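Local coordinates for purine nucleosidase, (IunH-1) (Sulfolobus solfataricus, PDB 3T8J), which belongs to the inosine-uridine preferring nucleoside hydrolase family, forms a four-chain assembly and binds a sodium ion, at residues P67-Y72 / D168-K173; I33-I38 / P62-P67. All blocks are in the same frame, centred on the assembly; numbering follows the deposited sequence.

Interaction 1: P67-Y72 / D168-K173; sequences PLLKNY and DPDAAK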
loop_
_atom_site.group_PDB
_atom_site.type_symbol
_atom_site.label_atom_id
_atom_site.label_comp_id
_atom_site.label_asym_id
_atom_site.label_seq_id
_atom_site.Cartn_x
_atom_site.Cartn_y
_atom_site.Cartn_z
ATOM N N PRO A 67 1.277 -9.112 -18.466
ATOM C CA PRO A 67 1.880 -7.903 -17.870
ATOM C C PRO A 67 3.245 -8.207 -17.260
ATOM O O PRO A 67 3.597 -9.348 -16.977
ATOM C CB PRO A 67 0.859 -7.487 -16.811
ATOM C CG PRO A 67 -0.425 -8.131 -17.232
ATOM C CD PRO A 67 -0.001 -9.433 -17.812
ATOM N N LEU A 68 4.035 -7.156 -17.038
ATOM C CA LEU A 68 5.330 -7.358 -16.416
ATOM C C LEU A 68 5.267 -8.113 -15.094
ATOM O O LEU A 68 6.072 -9.012 -14.858
ATOM C CB LEU A 68 6.014 -6.002 -16.214
ATOM C CG LEU A 68 6.258 -5.121 -17.431
ATOM C CD1 LEU A 68 6.857 -3.755 -16.996
ATOM C CD2 LEU A 68 7.169 -5.777 -18.446
ATOM N N LEU A 69 4.323 -7.731 -14.231
ATOM C CA LEU A 69 4.217 -8.230 -12.844
ATOM C C LEU A 69 2.823 -8.749 -12.466
ATOM O O LEU A 69 2.684 -9.762 -11.741
ATOM C CB LEU A 69 4.586 -7.102 -11.864
ATOM C CG LEU A 69 6.047 -6.729 -11.728
ATOM C CD1 LEU A 69 6.238 -5.229 -11.767
ATOM C CD2 LEU A 69 6.664 -7.349 -10.460
ATOM N N LYS A 70 1.790 -8.051 -12.886
ATOM C CA LYS A 70 0.466 -8.303 -12.347
ATOM C C LYS A 70 -0.309 -9.342 -13.142
ATOM O O LYS A 70 -0.008 -9.597 -14.296
ATOM C CB LYS A 70 -0.312 -7.008 -12.284
ATOM C CG LYS A 70 0.390 -6.078 -11.241
ATOM C CD LYS A 70 -0.365 -4.917 -10.851
ATOM C CE LYS A 70 0.270 -4.172 -9.676
ATOM N NZ LYS A 70 1.785 -3.918 -9.703
ATOM N N ASN A 71 -1.301 -9.904 -12.495
ATOM C CA ASN A 71 -2.298 -10.671 -13.233
ATOM C C ASN A 71 -3.261 -9.717 -13.917
ATOM O O ASN A 71 -3.384 -8.550 -13.502
ATOM C CB ASN A 71 -3.029 -11.588 -12.255
ATOM C CG ASN A 71 -2.121 -12.700 -11.721
ATOM O OD1 ASN A 71 -1.258 -13.215 -12.442
ATOM N ND2 ASN A 71 -2.322 -13.074 -10.471
ATOM N N TYR A 72 -3.978 -10.193 -14.939
ATOM C CA TYR A 72 -4.971 -9.390 -15.632
ATOM C C TYR A 72 -6.124 -10.319 -16.049
ATOM O O TYR A 72 -6.049 -11.520 -15.823
ATOM C CB TYR A 72 -4.353 -8.622 -16.831
ATOM C CG TYR A 72 -4.204 -9.449 -18.072
ATOM C CD1 TYR A 72 -4.997 -9.203 -19.185
ATOM C CD2 TYR A 72 -3.312 -10.517 -18.138
ATOM C CE1 TYR A 72 -4.901 -9.970 -20.338
ATOM C CE2 TYR A 72 -3.221 -11.302 -19.293
ATOM C CZ TYR A 72 -4.027 -11.042 -20.390
ATOM O OH TYR A 72 -3.968 -11.861 -21.527
ATOM N N ASP A 168 -1.588 -3.325 -17.224
ATOM C CA ASP A 168 -0.161 -3.284 -16.893
ATOM C C ASP A 168 0.229 -1.906 -16.382
ATOM O O ASP A 168 0.781 -1.100 -17.124
ATOM C CB ASP A 168 0.730 -3.765 -18.033
ATOM C CG ASP A 168 2.147 -4.087 -17.567
ATOM O OD1 ASP A 168 2.507 -3.705 -16.428
ATOM O OD2 ASP A 168 2.919 -4.727 -18.326
ATOM N N PRO A 169 -0.064 -1.658 -15.102
ATOM C CA PRO A 169 0.203 -0.296 -14.583
ATOM C C PRO A 169 1.667 -0.073 -14.323
ATOM O O PRO A 169 2.117 1.077 -14.273
ATOM C CB PRO A 169 -0.628 -0.246 -13.304
ATOM C CG PRO A 169 -0.697 -1.661 -12.855
ATOM C CD PRO A 169 -0.734 -2.515 -14.103
ATOM N N ASP A 170 2.430 -1.159 -14.175
ATOM C CA ASP A 170 3.894 -1.043 -14.049
ATOM C C ASP A 170 4.492 -0.555 -15.361
ATOM O O ASP A 170 5.305 0.381 -15.394
ATOM C CB ASP A 170 4.442 -2.398 -13.596
ATOM C CG ASP A 170 3.847 -2.796 -12.267
ATOM O OD1 ASP A 170 4.168 -2.156 -11.256
ATOM O OD2 ASP A 170 2.970 -3.699 -12.236
ATOM N N ALA A 171 4.093 -1.174 -16.468
ATOM C CA ALA A 171 4.505 -0.713 -17.789
ATOM C C ALA A 171 4.096 0.754 -18.003
ATOM O O ALA A 171 4.892 1.547 -18.532
ATOM C CB ALA A 171 3.919 -1.628 -18.924
ATOM N N ALA A 172 2.881 1.125 -17.609
ATOM C CA ALA A 172 2.403 2.507 -17.777
ATOM C C ALA A 172 3.272 3.456 -16.981
ATOM O O ALA A 172 3.622 4.521 -17.467
ATOM C CB ALA A 172 0.922 2.640 -17.358
ATOM N N LYS A 173 3.583 3.082 -15.751
ATOM C CA LYS A 173 4.404 3.960 -14.891
ATOM C C LYS A 173 5.766 4.170 -15.534
ATOM O O LYS A 173 6.287 5.321 -15.575
ATOM C CB LYS A 173 4.547 3.368 -13.483
ATOM C CG LYS A 173 5.184 4.324 -12.466
ATOM C CD LYS A 173 4.913 3.832 -11.011
ATOM C CE LYS A 173 5.005 4.917 -9.960
ATOM N NZ LYS A 173 3.845 5.870 -9.872
HETATM O O HOH W 1 2.498 -5.460 -14.280
#
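Asp-168 and the backbone of Leu-68 meet at one tight end of this contact. Leu-68 N donates to Asp-168 OD2 over 3.0 Å, coming in from above the carboxylate plane, 49° out of it. The other oxygen, OD1, takes the N-H of Ala-171 in a nearly straight bond (171°), so Asp-168 is the N-cap of helix 169-177 while it also fastens the loop 67-72. The side chain reaches both because CG lies anti to its own backbone N (chi1 -164°). With Thr-125 as a further partner of OD2, the bonds to both oxygens should help to keep the carboxylate from rotating. Against it pack the Pro-67 ring, CB to Asp-168 CG at 3.7 Å, and the branch point of Leu-68, whose CD1 continues to Ala-171 CB at 4.1 Å.

The loop follows strand 60-62, at one edge of the chain's central, largely parallel sheet, and here it is tied to the start of a helix nearly a hundred residues later. Water 1 sits between the two: it accepts from Leu-69 N and donates to Asp-168 OD1 and, at 2.7 Å, to Asp-170 OD2.

The fit is just as close at buried Lys-70, which runs extended past the Pro-169 ring, CD to CG 3.8 Å, then bends at its last torsion to bring NZ onto the syn side of Asp-170 OD2, a salt bridge of 2.8 Å; the bond to OD1 is weak. Asn-263 holds both ends of this pair, through its O and ND2. The looser side begins at Leu-69, partly exposed, which crosses Asp-170 at about a right angle with CD1 against the carboxyl carbon; Ile-174 of the second subunit packs on Leu-69. At exposed Asn-71 the loop leads away from the helix.

Interaction 2: I33-I38 / P62-P67; sequences IVEGNI and PGANKP
Glu-35 lays its side chain along the backbone of 64-67, and most of the contact follows from its course. CG stands between the backbone N and the carbonyl carbon (chi1 83°), and a second bend at chi2 (-78°) turns the carboxylate along the neighbouring chain. CB rests on Asn-65 C, at 3.6 Å; the two bends then carry CD over Lys-66 C, while OE2 passes beside the Pro-67 ring, 4.0 Å from its CG. OE2 finds its hydrogen bond at Thr-125. OE1 is in a less comfortable place: Ala-64 O is 3.2 Å away and Lys-66 O is also near, both acceptors, and Ala-64 CB lies 3.5 Å from OE1. The two acceptors around OE1 might raise the group's pKa.

Across from this, the side chains of Asn-65 and Lys-66 turn away from 33-38, and the lysine amine bonds to Tyr-131 of the second subunit. Val-34 stays close to Ala-64 through its backbone: CA-H points at Ala-64 O, which also accepts a weak bond from Glu-35 N (3.1 Å, 133°). One residue pair back, Gly-63 N gives another weak bond to Ile-33 O, which receives Asn-126 ND2 as well. The Ile-33 side chain leads off to pack on Ala-47 of helix 40-53.

Ile-33 and Pro-62 form a parallel bridge, the last rung before two neighbouring strands end. Joined through helix 40-53, strands 27-33 and 60-62 make a beta-alpha-beta unit, and the loop leaving the C-terminal end of 27-33 passes the sodium site, as is usual for such a loop in alpha/beta folds with a parallel sheet.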
loop_
_atom_site.group_PDB
_atom_site.type_symbol
_atom_site.label_atom_id
_atom_site.label_comp_id
_atom_site.label_asym_id
_atom_site.label_seq_id
_atom_site.Cartn_x
_atom_site.Cartn_y
_atom_site.Cartn_z
ATOM N N ILE A 33 1.940 -6.611 -31.185
ATOM C CA ILE A 33 0.810 -7.212 -30.454
ATOM C C ILE A 33 1.130 -7.349 -28.982
ATOM O O ILE A 33 2.219 -7.808 -28.624
ATOM C CB ILE A 33 0.457 -8.614 -31.023
ATOM C CG1 ILE A 33 0.320 -8.579 -32.554
ATOM C CG2 ILE A 33 -0.858 -9.152 -30.383
ATOM C CD1 ILE A 33 -0.843 -7.723 -33.056
ATOM N N VAL A 34 0.153 -7.005 -28.142
ATOM C CA VAL A 34 0.306 -7.025 -26.686
ATOM C C VAL A 34 -0.920 -7.693 -26.038
ATOM O O VAL A 34 -2.020 -7.631 -26.602
ATOM C CB VAL A 34 0.540 -5.587 -26.143
ATOM C CG1 VAL A 34 -0.719 -4.720 -26.295
ATOM C CG2 VAL A 34 1.035 -5.598 -24.664
ATOM N N GLU A 35 -0.740 -8.251 -24.854
ATOM C CA GLU A 35 -1.875 -8.794 -24.079
ATOM C C GLU A 35 -2.930 -7.720 -23.831
ATOM O O GLU A 35 -2.596 -6.510 -23.694
ATOM C CB GLU A 35 -1.386 -9.396 -22.733
ATOM C CG GLU A 35 -1.190 -8.409 -21.586
ATOM C CD GLU A 35 0.087 -7.575 -21.649
ATOM O OE1 GLU A 35 1.019 -7.948 -22.391
ATOM O OE2 GLU A 35 0.150 -6.559 -20.892
ATOM N N GLY A 36 -4.182 -8.130 -23.721
ATOM C CA GLY A 36 -5.255 -7.221 -23.325
ATOM C C GLY A 36 -6.637 -7.791 -23.613
ATOM O O GLY A 36 -7.080 -8.695 -22.936
ATOM N N ASN A 37 -7.319 -7.178 -24.558
ATOM C CA ASN A 37 -8.750 -7.383 -24.779
ATOM C C ASN A 37 -9.185 -8.846 -24.885
ATOM O O ASN A 37 -10.198 -9.222 -24.291
ATOM C CB ASN A 37 -9.182 -6.711 -26.084
ATOM C CG ASN A 37 -9.320 -5.197 -25.979
ATOM O OD1 ASN A 37 -9.738 -4.653 -24.951
ATOM N ND2 ASN A 37 -9.024 -4.518 -27.078
ATOM N N ILE A 38 -8.473 -9.641 -25.677
ATOM C CA ILE A 38 -8.891 -11.048 -25.902
ATOM C C ILE A 38 -7.675 -11.983 -25.908
ATOM O O ILE A 38 -6.527 -11.535 -25.800
ATOM C CB ILE A 38 -9.707 -11.212 -27.217
ATOM C CG1 ILE A 38 -8.799 -11.013 -28.436
ATOM C CG2 ILE A 38 -10.918 -10.286 -27.240
ATOM C CD1 ILE A 38 -9.423 -11.442 -29.746
ATOM N N PRO A 62 4.705 -10.291 -32.678
ATOM C CA PRO A 62 4.134 -10.631 -31.391
ATOM C C PRO A 62 5.028 -10.146 -30.252
ATOM O O PRO A 62 6.240 -10.353 -30.276
ATOM C CB PRO A 62 4.058 -12.171 -31.439
ATOM C CG PRO A 62 4.027 -12.497 -32.927
ATOM C CD PRO A 62 5.045 -11.502 -33.451
ATOM N N GLY A 63 4.411 -9.549 -29.245
ATOM C CA GLY A 63 5.148 -9.049 -28.081
ATOM C C GLY A 63 4.763 -9.759 -26.798
ATOM O O GLY A 63 4.537 -10.987 -26.769
ATOM N N ALA A 64 4.683 -9.002 -25.714
ATOM C CA ALA A 64 4.310 -9.554 -24.417
ATOM C C ALA A 64 2.938 -10.226 -24.438
ATOM O O ALA A 64 1.993 -9.638 -24.947
ATOM C CB ALA A 64 4.325 -8.454 -23.350
ATOM N N ASN A 65 2.821 -11.407 -23.824
ATOM C CA ASN A 65 1.517 -12.045 -23.650
ATOM C C ASN A 65 1.013 -12.041 -22.230
ATOM O O ASN A 65 0.007 -12.699 -21.916
ATOM C CB ASN A 65 1.475 -13.460 -24.260
ATOM C CG ASN A 65 2.214 -14.478 -23.454
ATOM O OD1 ASN A 65 3.029 -14.171 -22.588
ATOM N ND2 ASN A 65 1.927 -15.763 -23.749
ATOM N N LYS A 66 1.656 -11.249 -21.378
ATOM C CA LYS A 66 1.187 -11.020 -20.027
ATOM C C LYS A 66 1.875 -9.736 -19.501
ATOM O O LYS A 66 2.923 -9.334 -20.030
ATOM C CB LYS A 66 1.466 -12.175 -19.108
ATOM C CG LYS A 66 2.873 -12.521 -18.892
ATOM C CD LYS A 66 2.975 -13.825 -18.083
ATOM C CE LYS A 66 4.427 -14.235 -17.862
ATOM N NZ LYS A 66 4.506 -15.068 -16.634
ATOM N N PRO A 67 1.277 -9.112 -18.466
ATOM C CA PRO A 67 1.880 -7.903 -17.870
ATOM C C PRO A 67 3.245 -8.207 -17.260
ATOM O O PRO A 67 3.597 -9.348 -16.977
ATOM C CB PRO A 67 0.859 -7.487 -16.811
ATOM C CG PRO A 67 -0.425 -8.131 -17.232
ATOM C CD PRO A 67 -0.001 -9.433 -17.812
#

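Interactions 1 and 2 follow one another along the chain and share Pro-67, where the loop after strand 60-62 passes from Glu-35 to Asp-168. Their centres are 11 Å apart. Thr-125 joins them, bonding both Glu-35 OE2 and Asp-168 OD2, and Asp-168 CB packs 4.0 Å from Glu-35 OE2. Tyr-72 of interaction 1 also leans back on interaction 2, its CE1 3.6 Å from Gly-36 O. The sodium ion, held by Asp-9, Asp-14, Ile-121 and Ser-122, is about 6 Å from the side chain of Val-34 but about 12 Å from that of Asp-168, making interaction 2 the nearer neighbour of the metal.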